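Local coordinates for 6-aminohexanoate-dimer hydrolase (Bacillus anthracis, PDB 4GB7), which probably hydrolyses the amide bond of 6-aminohexanoate dimers, as a putative serine hydrolase of the beta-lactamase clan, at residues N108-F113 against H391-A396; A148-L153 against A258-T263; E193-G198 against L234-E239; A287-D292 against A301-T306; P383-V388 against D412-L417. One frame throughout, in Å; residues are numbered along the deposited sequence. Where two conformers were deposited one is given.

How the contacts relate
Contacts 1 and 5 share strand 387-393: contact 1 pairs its C-terminal end with strand 110-117, while contact 5 packs its start against the C-terminal helix 402-417. The two touch where Phe113 meets Ile413. Contact 4, a strand pair of a second, smaller sheet, reaches contact 1 through Phe392, which packs on Ala305. In the helical part, contact 2 joins two helices and touches contact 3 through Trp259 and Leu234. Contact 3 alone lies at the surface; it has a histidine-carboxylate bond, and it alone has a salt bridge between its two segments, in the conformers given. Contacts 2 and 5 are buried and wholly apolar, whereas contacts 1 and 4, also buried, combine backbone pairing with polar side chains and waters.

Contact 1 (N108-F113 against H391-A396); sequences NKTDAF and HFSSNA
Phe113 sends the edge of its ring, CD1 and CE1, against one face of the His391 imidazole, a T-shaped pair with planes at 80° and centroids 4.9 Å apart. Both rings swing off their strands with CG anti to the backbone N (chi1 -171° and -161°), which brings them together on the face covered by helix 402-417. Thr110 meets the same imidazole at its edge: His391 NE2 donates to Thr110 OG1 over 3.0 Å, with the oxygen in the ring plane. Tyr410 OH bonds to the other nitrogen, ND1, so both nitrogens fix the ring's rotation; Thr110 OG1 in turn bonds to Leu105 O.

Phe392 turns to the other face of the sheet, where its CD2 touches Ala112 CB. Further along, Ser394 OG donates to Asp111 OD2 on the syn side at 2.8 Å; Arg54 and His136 also hold that carboxylate. Two waters tie the amide of Asn395 to Asn108 OD1 and Lys109 NZ, and a third links Asn108 O to Ser393 OG.

In the backbone, Asp111 N and Ala112 N both donate to Phe392 O, at 2.8 Å and 3.1 Å, from the same face of its carbonyl plane. Lys109, with positive phi, closes helix 101-107 as a Schellman motif. What follows is a classic beta bulge, joining the first and last strands in sequence of the five-stranded antiparallel sheet of this beta-lactamase-like fold.

Contact 2 (A148-L153 against A258-T263); sequences AIIQSL and AWIIRT
Two helices of the helical region, 143-155 and 251-265, pack along a buried seam here through Ile149, Ile150 and Leu153 on one side and chiefly Ile261 on the other. Their axes approach to 10.1 Å at an angle of 49°. Ile261 is the central side chain: its CD1 lies 3.8 Å from Ile149 CG2, and its CG1 lies 3.8 Å from Ile150 CD1. With CG1 beside the backbone N (chi1 -66°) and CD1 extended beyond it, Ile261 crosses Ile149 and Leu153 at about a right angle.

Helix 143-155 follows Ser140 and includes Lys143, a pair that fits the SxxK pattern of serine beta-lactamases and their relatives, though its role here is inferred. No hydrogen bond crosses the contact, so the grip is entirely apolar. Leu153 CD1 comes to 4.1 Å from Ile261 CG1, one helical turn on from Ile149. Val273 of helix 269-278 touches Ile149, and Met186 touches Ile150.

Contact 3 (E193-G198 against L234-E239); sequences EYPTHG and LQEAKE
Glu236, in the link from helix 230-235 to strand 238-241, reaches to His197 beside a short antiparallel pairing of Glu193 with Lys238 (Glu193 N to Lys238 O and Lys238 N to Glu193 O, each 2.9 Å). Glu236 CB lies 4.1 Å from Pro195 CD. CG stands beside the backbone N (chi1 -70°), and the chain then runs extended to the carboxylate, which meets His197 from the opposite direction. At the tip, Glu236 OE1 lies 3.5 Å from Pro195 CD, and OE2 lies 3.3 Å from His197 CE1.

Asp225 takes the other ring nitrogen, His197 ND1, so the imidazole is held between two carboxylates, which would probably favour its protonated form. Pro195 CB covers part of one face of that ring. On the solvent side, Glu193 and Lys238, in the conformers given, form a tentative salt bridge with a weak NZ to OE1 bond. Glu236 OE1 accepts the N-H of His197 NE2 on its syn lone pair, in the ring plane, at 2.6 Å and 175°.

Contact 4 (A287-D292 against A301-T306); sequences AYYVTD and AGLNAT
Tyr288 holds CG between its backbone N and carbonyl carbon (chi1 63°), which folds its ring over the side chain of Asn304 on the neighbouring strand. Asn304 answers with CG beside its own backbone N (chi1 -73°), and its amide lies almost parallel to the ring, the planes 12° apart. Asn304 CB sits over the ring face, 3.6 Å from the centroid, in a CH-pi contact, while CG lies above Tyr288 CE1.

On the other face of the sheet, Tyr289 and Leu303 repeat the theme with an aliphatic partner. Leu303 CD1 is centred over the Tyr289 ring, 3.8 Å from its centroid, and Phe145 of helix 143-155 packs against both residues. Ala287 CB touches the same methyl and also Ala305 CB.

The backbones run antiparallel. Tyr288 and Asn304 form a hydrogen-bonded pair, with Asn304 N to Tyr288 O at 2.8 Å and Tyr288 N to Asn304 O at 3.1 Å. Beyond it, Val290 N donates to Gly302 O over 2.8 Å; that oxygen also receives a weak bond from Asn304 ND2.

The polar ends are provided for as well: Tyr288 OH bonds to Lys61 N, and a water donates to Asn304 OD1 at 2.7 Å. With its amide against the ring and a partner at each end, the buried Asn304 side chain probably has little freedom to flip.

Contact 5 (P383-V388 against D412-L417); sequences PKAKMV and DIAHHL
Residues 383-388 make a tight turn between strands 377-382 and 387-393, with Lys386 at positive phi. Lys386 and Met387 together oppose the single residue Asp382, a G1 beta bulge, and the chain straightens into strand from Met387 onward. Opposite, 412-417 is regular helix, the last part of helix 402-417. The backbones come nearest at Ala385 and Ala414, whose CA atoms are 5.9 Å apart.

That closeness suits two small side chains: Ala385 CB meets Ala414 CB at 3.7 Å. Beside them lies the long side chain of Met387, present as selenomethionine. It leaves the strand with CG anti to the backbone N (chi1 -175°), runs straight to SE, then bends at its last torsion (67°), which brings CE to 3.8 Å from Ala414 CB. The selenium itself rests on the helix backbone, 3.8 Å from Ala414 CA, and touches Ile413 CG2 at 3.9 Å and Leu417 CD1 at 4.1 Å.

No hydrogen bond crosses between the segments. Val115 of strand 110-117 touches both Met387 and Leu417. This is the packing of a C-terminal helix across an antiparallel sheet, as in the alpha/beta part of beta-lactamase-like serine hydrolases.

Contact 1 (N108-F113 against H391-A396)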
# COMPACT_ATOMS: atom_id res chain seq x y z
N ASN A 108 9.14 -10.12 -14.85
CA ASN A 108 7.85 -9.87 -14.23
C ASN A 108 7.53 -8.40 -14.06
O ASN A 108 6.67 -8.02 -13.25
CB ASN A 108 7.71 -10.65 -12.93
CG ASN A 108 7.67 -12.14 -13.18
OD1 ASN A 108 6.60 -12.73 -13.40
ND2 ASN A 108 8.85 -12.77 -13.13
N LYS A 109 8.16 -7.59 -14.88
CA LYS A 109 7.80 -6.19 -15.05
C LYS A 109 8.03 -5.41 -13.76
O LYS A 109 7.35 -4.45 -13.48
CB LYS A 109 6.40 -6.03 -15.64
CG LYS A 109 6.34 -6.66 -17.03
CD LYS A 109 4.94 -6.59 -17.65
CE LYS A 109 4.92 -7.03 -19.10
NZ LYS A 109 5.31 -8.44 -19.29
N THR A 110 9.03 -5.81 -12.98
CA THR A 110 9.48 -5.00 -11.87
C THR A 110 10.09 -3.68 -12.39
O THR A 110 10.79 -3.63 -13.41
CB THR A 110 10.55 -5.75 -11.06
OG1 THR A 110 10.00 -6.99 -10.59
CG2 THR A 110 11.21 -4.85 -9.94
N ASP A 111 9.77 -2.60 -11.71
CA ASP A 111 10.34 -1.27 -12.00
C ASP A 111 11.44 -0.86 -11.02
O ASP A 111 12.37 -0.14 -11.42
CB ASP A 111 9.26 -0.19 -12.01
CG ASP A 111 8.26 -0.34 -13.14
OD1 ASP A 111 8.63 -0.69 -14.28
OD2 ASP A 111 7.07 -0.11 -12.90
N ALA A 112 11.27 -1.24 -9.74
CA ALA A 112 12.23 -0.95 -8.69
C ALA A 112 12.26 -2.05 -7.66
O ALA A 112 11.23 -2.59 -7.28
CB ALA A 112 11.90 0.37 -7.99
N PHE A 113 13.47 -2.31 -7.18
CA PHE A 113 13.68 -3.33 -6.18
C PHE A 113 14.77 -2.81 -5.25
O PHE A 113 15.85 -2.50 -5.69
CB PHE A 113 14.02 -4.66 -6.82
CG PHE A 113 14.05 -5.80 -5.88
CD1 PHE A 113 12.87 -6.39 -5.44
CD2 PHE A 113 15.26 -6.30 -5.39
CE1 PHE A 113 12.90 -7.46 -4.57
CE2 PHE A 113 15.28 -7.40 -4.57
CZ PHE A 113 14.11 -7.96 -4.12
N HIS A 391 9.33 -3.27 -3.32
CA HIS A 391 9.22 -3.89 -4.65
C HIS A 391 8.13 -3.17 -5.38
O HIS A 391 6.95 -3.21 -4.91
CB HIS A 391 8.90 -5.38 -4.46
CG HIS A 391 9.18 -6.24 -5.66
ND1 HIS A 391 9.46 -7.54 -5.54
CD2 HIS A 391 9.16 -5.96 -6.99
CE1 HIS A 391 9.70 -8.06 -6.76
NE2 HIS A 391 9.50 -7.10 -7.66
N PHE A 392 8.49 -2.47 -6.46
CA PHE A 392 7.54 -1.76 -7.30
C PHE A 392 7.53 -2.38 -8.66
O PHE A 392 8.61 -2.71 -9.17
CB PHE A 392 7.90 -0.28 -7.53
CG PHE A 392 7.87 0.60 -6.35
CD1 PHE A 392 7.19 0.27 -5.17
CD2 PHE A 392 8.45 1.88 -6.48
CE1 PHE A 392 7.20 1.19 -4.11
CE2 PHE A 392 8.43 2.78 -5.44
CZ PHE A 392 7.78 2.44 -4.26
N SER A 393 6.34 -2.49 -9.25
CA SER A 393 6.20 -3.14 -10.55
C SER A 393 5.11 -2.45 -11.34
O SER A 393 4.32 -1.65 -10.83
CB SER A 393 5.92 -4.66 -10.43
OG SER A 393 6.79 -5.32 -9.53
N SER A 394 5.05 -2.80 -12.61
CA SER A 394 3.91 -2.44 -13.43
C SER A 394 3.49 -3.64 -14.28
O SER A 394 3.56 -3.62 -15.53
CB SER A 394 4.26 -1.18 -14.21
OG SER A 394 5.51 -1.27 -14.85
N ASN A 395 3.05 -4.67 -13.56
CA ASN A 395 2.72 -5.98 -14.12
C ASN A 395 1.22 -6.11 -14.18
O ASN A 395 0.58 -6.43 -13.17
CB ASN A 395 3.37 -7.06 -13.26
CG ASN A 395 3.40 -8.41 -13.89
OD1 ASN A 395 3.30 -8.57 -15.10
ND2 ASN A 395 3.64 -9.44 -13.04
N ALA A 396 0.64 -5.79 -15.34
CA ALA A 396 -0.81 -5.61 -15.45
C ALA A 396 -1.61 -6.86 -15.04
O ALA A 396 -2.65 -6.77 -14.39
CB ALA A 396 -1.19 -5.15 -16.87
O HOH W 1 6.73 -7.94 -10.49
O HOH W 2 3.91 -12.28 -13.84
O HOH W 3 4.90 -10.00 -16.74

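Contact 2 (A148-L153 against A258-T263)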
# COMPACT_ATOMS: atom_id res chain seq x y z
N ALA A 148 -1.48 4.08 10.12
CA ALA A 148 -0.52 4.67 11.04
C ALA A 148 -1.05 5.93 11.68
O ALA A 148 -0.85 6.13 12.89
CB ALA A 148 0.78 4.96 10.32
N ILE A 149 -1.69 6.79 10.88
CA ILE A 149 -2.24 8.06 11.36
C ILE A 149 -3.44 7.80 12.25
O ILE A 149 -3.59 8.48 13.30
CB ILE A 149 -2.58 9.08 10.22
CG1 ILE A 149 -1.26 9.42 9.47
CG2 ILE A 149 -3.26 10.34 10.76
CD1 ILE A 149 -1.43 10.06 8.11
N ILE A 150 -4.29 6.84 11.88
CA ILE A 150 -5.38 6.46 12.78
C ILE A 150 -4.89 6.03 14.17
O ILE A 150 -5.41 6.49 15.23
CB ILE A 150 -6.26 5.35 12.19
CG1 ILE A 150 -7.14 5.93 11.05
CG2 ILE A 150 -7.15 4.71 13.28
CD1 ILE A 150 -8.26 6.91 11.42
N GLN A 151 -3.85 5.22 14.17
CA GLN A 151 -3.26 4.74 15.44
C GLN A 151 -2.71 5.91 16.25
O GLN A 151 -2.90 5.97 17.49
CB GLN A 151 -2.17 3.70 15.20
CG GLN A 151 -1.80 2.89 16.44
CD GLN A 151 -2.98 2.05 16.93
OE1 GLN A 151 -3.66 1.39 16.13
NE2 GLN A 151 -3.26 2.12 18.22
N SER A 152 -2.04 6.84 15.57
CA SER A 152 -1.48 8.05 16.22
C SER A 152 -2.62 8.86 16.85
O SER A 152 -2.52 9.26 17.99
CB SER A 152 -0.70 8.93 15.25
OG SER A 152 0.32 8.16 14.64
N LEU A 153 -3.68 9.12 16.08
CA LEU A 153 -4.79 9.91 16.61
C LEU A 153 -5.48 9.25 17.79
O LEU A 153 -5.92 9.95 18.76
CB LEU A 153 -5.79 10.21 15.49
CG LEU A 153 -5.37 11.19 14.40
CD1 LEU A 153 -6.32 11.06 13.23
CD2 LEU A 153 -5.35 12.61 14.90
N ALA A 258 -9.72 7.46 6.32
CA ALA A 258 -9.15 8.73 5.85
C ALA A 258 -10.11 9.91 6.01
O ALA A 258 -9.67 11.02 6.31
CB ALA A 258 -8.62 8.60 4.43
N TRP A 259 -11.41 9.68 5.77
CA TRP A 259 -12.41 10.71 5.98
C TRP A 259 -12.43 11.14 7.43
O TRP A 259 -12.46 12.32 7.72
CB TRP A 259 -13.78 10.20 5.53
CG TRP A 259 -14.86 11.22 5.34
CD1 TRP A 259 -14.83 12.59 5.60
CD2 TRP A 259 -16.16 10.95 4.77
NE1 TRP A 259 -16.03 13.18 5.24
CE2 TRP A 259 -16.89 12.23 4.76
CE3 TRP A 259 -16.80 9.81 4.30
CZ2 TRP A 259 -18.17 12.33 4.26
CZ3 TRP A 259 -18.09 9.92 3.81
CH2 TRP A 259 -18.77 11.15 3.80
N ILE A 260 -12.27 10.19 8.34
CA ILE A 260 -12.16 10.51 9.75
C ILE A 260 -10.92 11.36 10.04
O ILE A 260 -11.00 12.38 10.73
CB ILE A 260 -12.13 9.23 10.61
CG1 ILE A 260 -13.48 8.50 10.49
CG2 ILE A 260 -11.83 9.53 12.07
CD1 ILE A 260 -13.50 7.11 11.06
N ILE A 261 -9.78 10.98 9.48
CA ILE A 261 -8.56 11.79 9.63
C ILE A 261 -8.82 13.25 9.24
O ILE A 261 -8.46 14.19 9.97
CB ILE A 261 -7.39 11.21 8.81
CG1 ILE A 261 -6.97 9.84 9.38
CG2 ILE A 261 -6.18 12.16 8.79
CD1 ILE A 261 -6.00 9.07 8.52
N ARG A 262 -9.41 13.44 8.06
CA ARG A 262 -9.62 14.78 7.53
C ARG A 262 -10.57 15.56 8.42
O ARG A 262 -10.33 16.72 8.72
CB ARG A 262 -10.15 14.72 6.12
CG ARG A 262 -9.23 14.11 5.05
CD ARG A 262 -9.96 13.93 3.74
NE ARG A 262 -9.15 13.14 2.80
CZ ARG A 262 -9.41 11.89 2.41
NH1 ARG A 262 -10.57 11.29 2.71
NH2 ARG A 262 -8.59 11.27 1.59
N THR A 263 -11.64 14.92 8.83
CA THR A 263 -12.62 15.58 9.67
C THR A 263 -12.07 15.97 11.02
O THR A 263 -12.30 17.13 11.50
CB THR A 263 -13.86 14.69 9.84
OG1 THR A 263 -14.46 14.48 8.56
CG2 THR A 263 -14.91 15.36 10.74

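Contact 3 (E193-G198 against L234-E239)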
# COMPACT_ATOMS: atom_id res chain seq x y z
N GLU A 193 -20.64 -4.54 -0.55
CA GLU A 193 -20.65 -4.61 -2.02
C GLU A 193 -21.17 -3.26 -2.56
O GLU A 193 -21.95 -2.55 -1.86
CB GLU A 193 -21.51 -5.81 -2.52
CG GLU A 193 -23.02 -5.66 -2.25
CD GLU A 193 -23.93 -6.78 -2.80
OE1 GLU A 193 -25.11 -6.79 -2.48
OE2 GLU A 193 -23.43 -7.64 -3.54
N TYR A 194 -20.77 -2.94 -3.77
CA TYR A 194 -21.19 -1.75 -4.45
C TYR A 194 -21.84 -2.18 -5.75
O TYR A 194 -21.52 -3.27 -6.29
CB TYR A 194 -19.98 -0.86 -4.82
CG TYR A 194 -19.01 -0.56 -3.66
CD1 TYR A 194 -19.25 0.49 -2.78
CD2 TYR A 194 -17.89 -1.31 -3.47
CE1 TYR A 194 -18.36 0.76 -1.76
CE2 TYR A 194 -17.00 -1.04 -2.46
CZ TYR A 194 -17.26 -0.00 -1.58
OH TYR A 194 -16.39 0.30 -0.56
N PRO A 195 -22.69 -1.31 -6.31
CA PRO A 195 -23.13 -1.53 -7.67
C PRO A 195 -21.95 -1.54 -8.63
O PRO A 195 -20.90 -0.98 -8.33
CB PRO A 195 -24.02 -0.32 -7.97
CG PRO A 195 -24.37 0.28 -6.66
CD PRO A 195 -23.29 -0.10 -5.70
N THR A 196 -22.11 -2.17 -9.78
CA THR A 196 -21.12 -2.05 -10.84
C THR A 196 -21.34 -0.83 -11.74
O THR A 196 -20.40 -0.38 -12.37
CB THR A 196 -21.10 -3.30 -11.74
OG1 THR A 196 -22.33 -3.41 -12.47
CG2 THR A 196 -20.83 -4.57 -10.94
N HIS A 197 -22.57 -0.31 -11.82
CA HIS A 197 -22.90 0.78 -12.78
C HIS A 197 -22.52 0.40 -14.20
O HIS A 197 -22.15 1.23 -15.02
CB HIS A 197 -22.25 2.09 -12.34
CG HIS A 197 -22.69 2.51 -10.97
ND1 HIS A 197 -23.94 2.93 -10.72
CD2 HIS A 197 -22.03 2.49 -9.75
CE1 HIS A 197 -24.09 3.16 -9.40
NE2 HIS A 197 -22.91 2.92 -8.81
N GLY A 198 -22.61 -0.89 -14.48
CA GLY A 198 -22.35 -1.40 -15.79
C GLY A 198 -20.92 -1.53 -16.21
O GLY A 198 -20.62 -1.95 -17.35
N LEU A 234 -18.84 5.48 -0.89
CA LEU A 234 -19.06 4.99 0.46
C LEU A 234 -20.54 4.99 0.78
O LEU A 234 -21.01 4.10 1.48
CB LEU A 234 -18.30 5.86 1.45
CG LEU A 234 -16.77 5.87 1.28
CD1 LEU A 234 -16.14 6.78 2.33
CD2 LEU A 234 -16.13 4.47 1.24
N GLN A 235 -21.28 5.95 0.21
CA GLN A 235 -22.71 6.10 0.47
C GLN A 235 -23.51 5.02 -0.29
O GLN A 235 -24.65 4.70 0.09
CB GLN A 235 -23.21 7.49 0.05
CG GLN A 235 -22.74 8.67 0.87
CD GLN A 235 -23.23 8.68 2.29
OE1 GLN A 235 -23.92 7.74 2.73
NE2 GLN A 235 -22.84 9.71 3.05
N GLU A 236 -22.92 4.46 -1.33
CA GLU A 236 -23.54 3.37 -2.10
C GLU A 236 -23.33 1.96 -1.49
O GLU A 236 -23.88 0.98 -2.01
CB GLU A 236 -22.97 3.34 -3.54
CG GLU A 236 -23.41 4.50 -4.42
CD GLU A 236 -23.24 4.22 -5.89
OE1 GLU A 236 -22.54 3.25 -6.26
OE2 GLU A 236 -23.81 4.98 -6.69
N ALA A 237 -22.53 1.86 -0.42
CA ALA A 237 -22.19 0.57 0.19
C ALA A 237 -23.42 -0.16 0.65
O ALA A 237 -24.31 0.44 1.28
CB ALA A 237 -21.23 0.76 1.37
N LYS A 238 -23.45 -1.45 0.33
CA LYS A 238 -24.50 -2.35 0.79
C LYS A 238 -23.85 -3.45 1.64
O LYS A 238 -22.93 -4.18 1.18
CB LYS A 238 -25.25 -2.98 -0.38
CG LYS A 238 -26.40 -3.85 0.04
CD LYS A 238 -26.93 -4.74 -1.08
CE LYS A 238 -27.45 -6.07 -0.53
NZ LYS A 238 -26.40 -6.83 0.20
N GLU A 239 -24.33 -3.58 2.87
CA GLU A 239 -23.75 -4.54 3.81
C GLU A 239 -24.10 -6.01 3.42
O GLU A 239 -25.25 -6.33 3.11
CB GLU A 239 -24.28 -4.24 5.22
CG GLU A 239 -23.65 -5.11 6.30
CD GLU A 239 -24.16 -4.80 7.69
OE1 GLU A 239 -23.91 -3.68 8.15
OE2 GLU A 239 -24.75 -5.71 8.33

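Contact 4 (A287-D292 against A301-T306)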
# COMPACT_ATOMS: atom_id res chain seq x y z
N ALA A 287 6.20 12.90 -2.11
CA ALA A 287 5.27 11.91 -2.60
C ALA A 287 4.02 12.69 -3.08
O ALA A 287 4.00 13.94 -3.07
CB ALA A 287 4.94 10.85 -1.55
N TYR A 288 3.04 11.98 -3.57
CA TYR A 288 1.76 12.59 -3.91
C TYR A 288 0.65 11.55 -3.91
O TYR A 288 0.91 10.35 -4.14
CB TYR A 288 1.81 13.33 -5.23
CG TYR A 288 2.11 12.52 -6.47
CD1 TYR A 288 1.11 11.75 -7.13
CD2 TYR A 288 3.38 12.57 -7.04
CE1 TYR A 288 1.42 11.05 -8.31
CE2 TYR A 288 3.67 11.89 -8.20
CZ TYR A 288 2.67 11.14 -8.84
OH TYR A 288 2.92 10.46 -10.02
N TYR A 289 -0.57 12.02 -3.62
CA TYR A 289 -1.76 11.21 -3.75
C TYR A 289 -2.56 11.59 -4.98
O TYR A 289 -2.85 12.77 -5.20
CB TYR A 289 -2.74 11.43 -2.59
CG TYR A 289 -2.49 10.64 -1.34
CD1 TYR A 289 -2.93 9.31 -1.21
CD2 TYR A 289 -1.82 11.22 -0.26
CE1 TYR A 289 -2.71 8.59 -0.05
CE2 TYR A 289 -1.62 10.50 0.91
CZ TYR A 289 -2.07 9.21 1.03
OH TYR A 289 -1.81 8.56 2.23
N VAL A 290 -2.96 10.57 -5.75
CA VAL A 290 -4.02 10.75 -6.72
C VAL A 290 -5.30 11.08 -5.96
O VAL A 290 -5.58 10.51 -4.90
CB VAL A 290 -4.18 9.50 -7.59
CG1 VAL A 290 -5.46 9.54 -8.40
CG2 VAL A 290 -2.90 9.34 -8.45
N THR A 291 -6.09 11.98 -6.55
CA THR A 291 -7.35 12.40 -5.91
C THR A 291 -8.56 12.23 -6.83
O THR A 291 -8.42 12.09 -8.03
CB THR A 291 -7.30 13.87 -5.44
OG1 THR A 291 -7.42 14.76 -6.58
CG2 THR A 291 -6.00 14.18 -4.65
N ASP A 292 -9.76 12.34 -6.26
CA ASP A 292 -10.97 12.57 -7.04
C ASP A 292 -11.06 14.05 -7.47
O ASP A 292 -10.17 14.87 -7.17
CB ASP A 292 -12.22 12.01 -6.28
CG ASP A 292 -12.63 12.81 -5.08
OD1 ASP A 292 -12.23 13.97 -4.98
OD2 ASP A 292 -13.42 12.25 -4.25
N ALA A 301 -5.43 3.67 -2.30
CA ALA A 301 -4.73 3.19 -3.52
C ALA A 301 -3.91 4.22 -4.29
O ALA A 301 -3.30 3.89 -5.33
CB ALA A 301 -5.77 2.60 -4.46
N GLY A 302 -3.91 5.47 -3.82
CA GLY A 302 -3.40 6.57 -4.65
C GLY A 302 -2.06 7.23 -4.33
O GLY A 302 -1.70 8.24 -4.94
N LEU A 303 -1.33 6.68 -3.37
CA LEU A 303 -0.03 7.26 -2.97
C LEU A 303 1.03 6.80 -3.93
O LEU A 303 1.08 5.63 -4.28
CB LEU A 303 0.33 6.88 -1.53
CG LEU A 303 1.54 7.57 -0.91
CD1 LEU A 303 1.42 9.11 -0.86
CD2 LEU A 303 1.77 6.99 0.47
N ASN A 304 1.84 7.74 -4.37
CA ASN A 304 2.95 7.58 -5.31
C ASN A 304 4.21 8.08 -4.59
O ASN A 304 4.23 9.21 -4.06
CB ASN A 304 2.74 8.41 -6.56
CG ASN A 304 1.67 7.84 -7.48
OD1 ASN A 304 1.99 7.32 -8.57
ND2 ASN A 304 0.42 7.87 -7.04
N ALA A 305 5.25 7.25 -4.54
CA ALA A 305 6.47 7.57 -3.78
C ALA A 305 7.68 6.93 -4.45
O ALA A 305 7.52 6.02 -5.29
CB ALA A 305 6.37 7.12 -2.34
N THR A 306 8.87 7.36 -4.08
CA THR A 306 10.07 6.67 -4.59
C THR A 306 10.41 5.44 -3.73
O THR A 306 9.95 5.29 -2.58
CB THR A 306 11.31 7.58 -4.65
OG1 THR A 306 11.79 7.79 -3.32
CG2 THR A 306 11.06 8.89 -5.40
O HOH W 4 3.53 7.30 -10.76

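Contact 5 (P383-V388 against D412-L417)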
# COMPACT_ATOMS: atom_id res chain seq x y z
N PRO A 383 11.50 -8.60 10.69
CA PRO A 383 12.15 -8.22 11.93
C PRO A 383 13.19 -9.23 12.44
O PRO A 383 14.02 -8.86 13.28
CB PRO A 383 10.99 -8.10 12.89
CG PRO A 383 9.85 -8.76 12.27
CD PRO A 383 10.16 -9.13 10.87
N LYS A 384 13.19 -10.47 11.93
CA LYS A 384 14.17 -11.46 12.38
C LYS A 384 15.54 -11.12 11.76
O LYS A 384 16.56 -11.14 12.46
CB LYS A 384 13.76 -12.89 12.01
CG LYS A 384 14.65 -13.97 12.60
CD LYS A 384 14.13 -15.37 12.33
CE LYS A 384 14.89 -16.42 13.09
NZ LYS A 384 15.99 -16.91 12.22
N ALA A 385 15.54 -10.89 10.45
CA ALA A 385 16.76 -10.55 9.71
C ALA A 385 17.04 -9.07 9.63
O ALA A 385 18.05 -8.66 9.03
CB ALA A 385 16.77 -11.18 8.33
N LYS A 386 16.17 -8.26 10.22
CA LYS A 386 16.31 -6.82 10.19
C LYS A 386 16.43 -6.32 8.73
O LYS A 386 17.37 -5.63 8.39
CB LYS A 386 17.51 -6.43 11.07
CG LYS A 386 17.31 -6.79 12.54
CD LYS A 386 18.58 -7.29 13.22
CE LYS A 386 19.03 -8.69 12.77
NZ LYS A 386 20.40 -8.71 12.15
N MSE A 387 15.48 -6.74 7.88
CA MSE A 387 15.51 -6.46 6.47
C MSE A 387 14.21 -5.82 6.02
O MSE A 387 13.12 -6.14 6.52
CB MSE A 387 15.76 -7.75 5.68
CG MSE A 387 15.91 -7.54 4.24
SE MSE A 387 16.01 -9.21 3.21
CE MSE A 387 14.13 -9.65 3.65
N VAL A 388 14.36 -4.82 5.16
CA VAL A 388 13.23 -4.18 4.46
C VAL A 388 13.40 -4.44 2.96
O VAL A 388 14.48 -4.21 2.41
CB VAL A 388 13.20 -2.68 4.72
CG1 VAL A 388 12.09 -1.97 3.91
CG2 VAL A 388 13.07 -2.40 6.21
N ASP A 412 14.78 -16.33 1.27
CA ASP A 412 16.09 -16.70 0.85
C ASP A 412 17.10 -15.56 0.81
O ASP A 412 18.27 -15.76 1.20
CB ASP A 412 16.04 -17.37 -0.51
CG ASP A 412 15.39 -18.77 -0.46
OD1 ASP A 412 15.31 -19.41 0.63
OD2 ASP A 412 14.99 -19.22 -1.55
N ILE A 413 16.66 -14.39 0.36
CA ILE A 413 17.54 -13.22 0.42
C ILE A 413 17.95 -12.91 1.86
O ILE A 413 19.11 -12.69 2.15
CB ILE A 413 16.94 -11.97 -0.28
CG1 ILE A 413 16.80 -12.21 -1.77
CG2 ILE A 413 17.80 -10.71 0.06
CD1 ILE A 413 15.92 -11.19 -2.47
N ALA A 414 16.98 -12.85 2.77
CA ALA A 414 17.28 -12.61 4.18
C ALA A 414 18.33 -13.61 4.71
O ALA A 414 19.28 -13.24 5.42
CB ALA A 414 15.99 -12.70 5.01
N HIS A 415 18.14 -14.90 4.45
CA HIS A 415 19.04 -15.90 5.02
C HIS A 415 20.44 -15.76 4.41
O HIS A 415 21.43 -16.00 5.08
CB HIS A 415 18.50 -17.30 4.76
CG HIS A 415 17.26 -17.61 5.55
ND1 HIS A 415 16.56 -18.75 5.40
CD2 HIS A 415 16.57 -16.84 6.50
CE1 HIS A 415 15.51 -18.73 6.26
NE2 HIS A 415 15.52 -17.55 6.90
N HIS A 416 20.51 -15.40 3.14
CA HIS A 416 21.79 -15.10 2.49
C HIS A 416 22.52 -13.93 3.13
O HIS A 416 23.71 -14.03 3.43
CB HIS A 416 21.57 -14.87 1.02
CG HIS A 416 22.79 -14.42 0.29
ND1 HIS A 416 23.75 -15.28 -0.11
CD2 HIS A 416 23.18 -13.18 -0.13
CE1 HIS A 416 24.71 -14.60 -0.76
NE2 HIS A 416 24.36 -13.31 -0.77
N LEU A 417 21.80 -12.84 3.39
CA LEU A 417 22.37 -11.64 3.99
C LEU A 417 22.78 -11.90 5.44
O LEU A 417 23.72 -11.28 5.96
CB LEU A 417 21.36 -10.49 3.91
CG LEU A 417 21.04 -9.96 2.50
CD1 LEU A 417 20.02 -8.86 2.61
CD2 LEU A 417 22.27 -9.49 1.73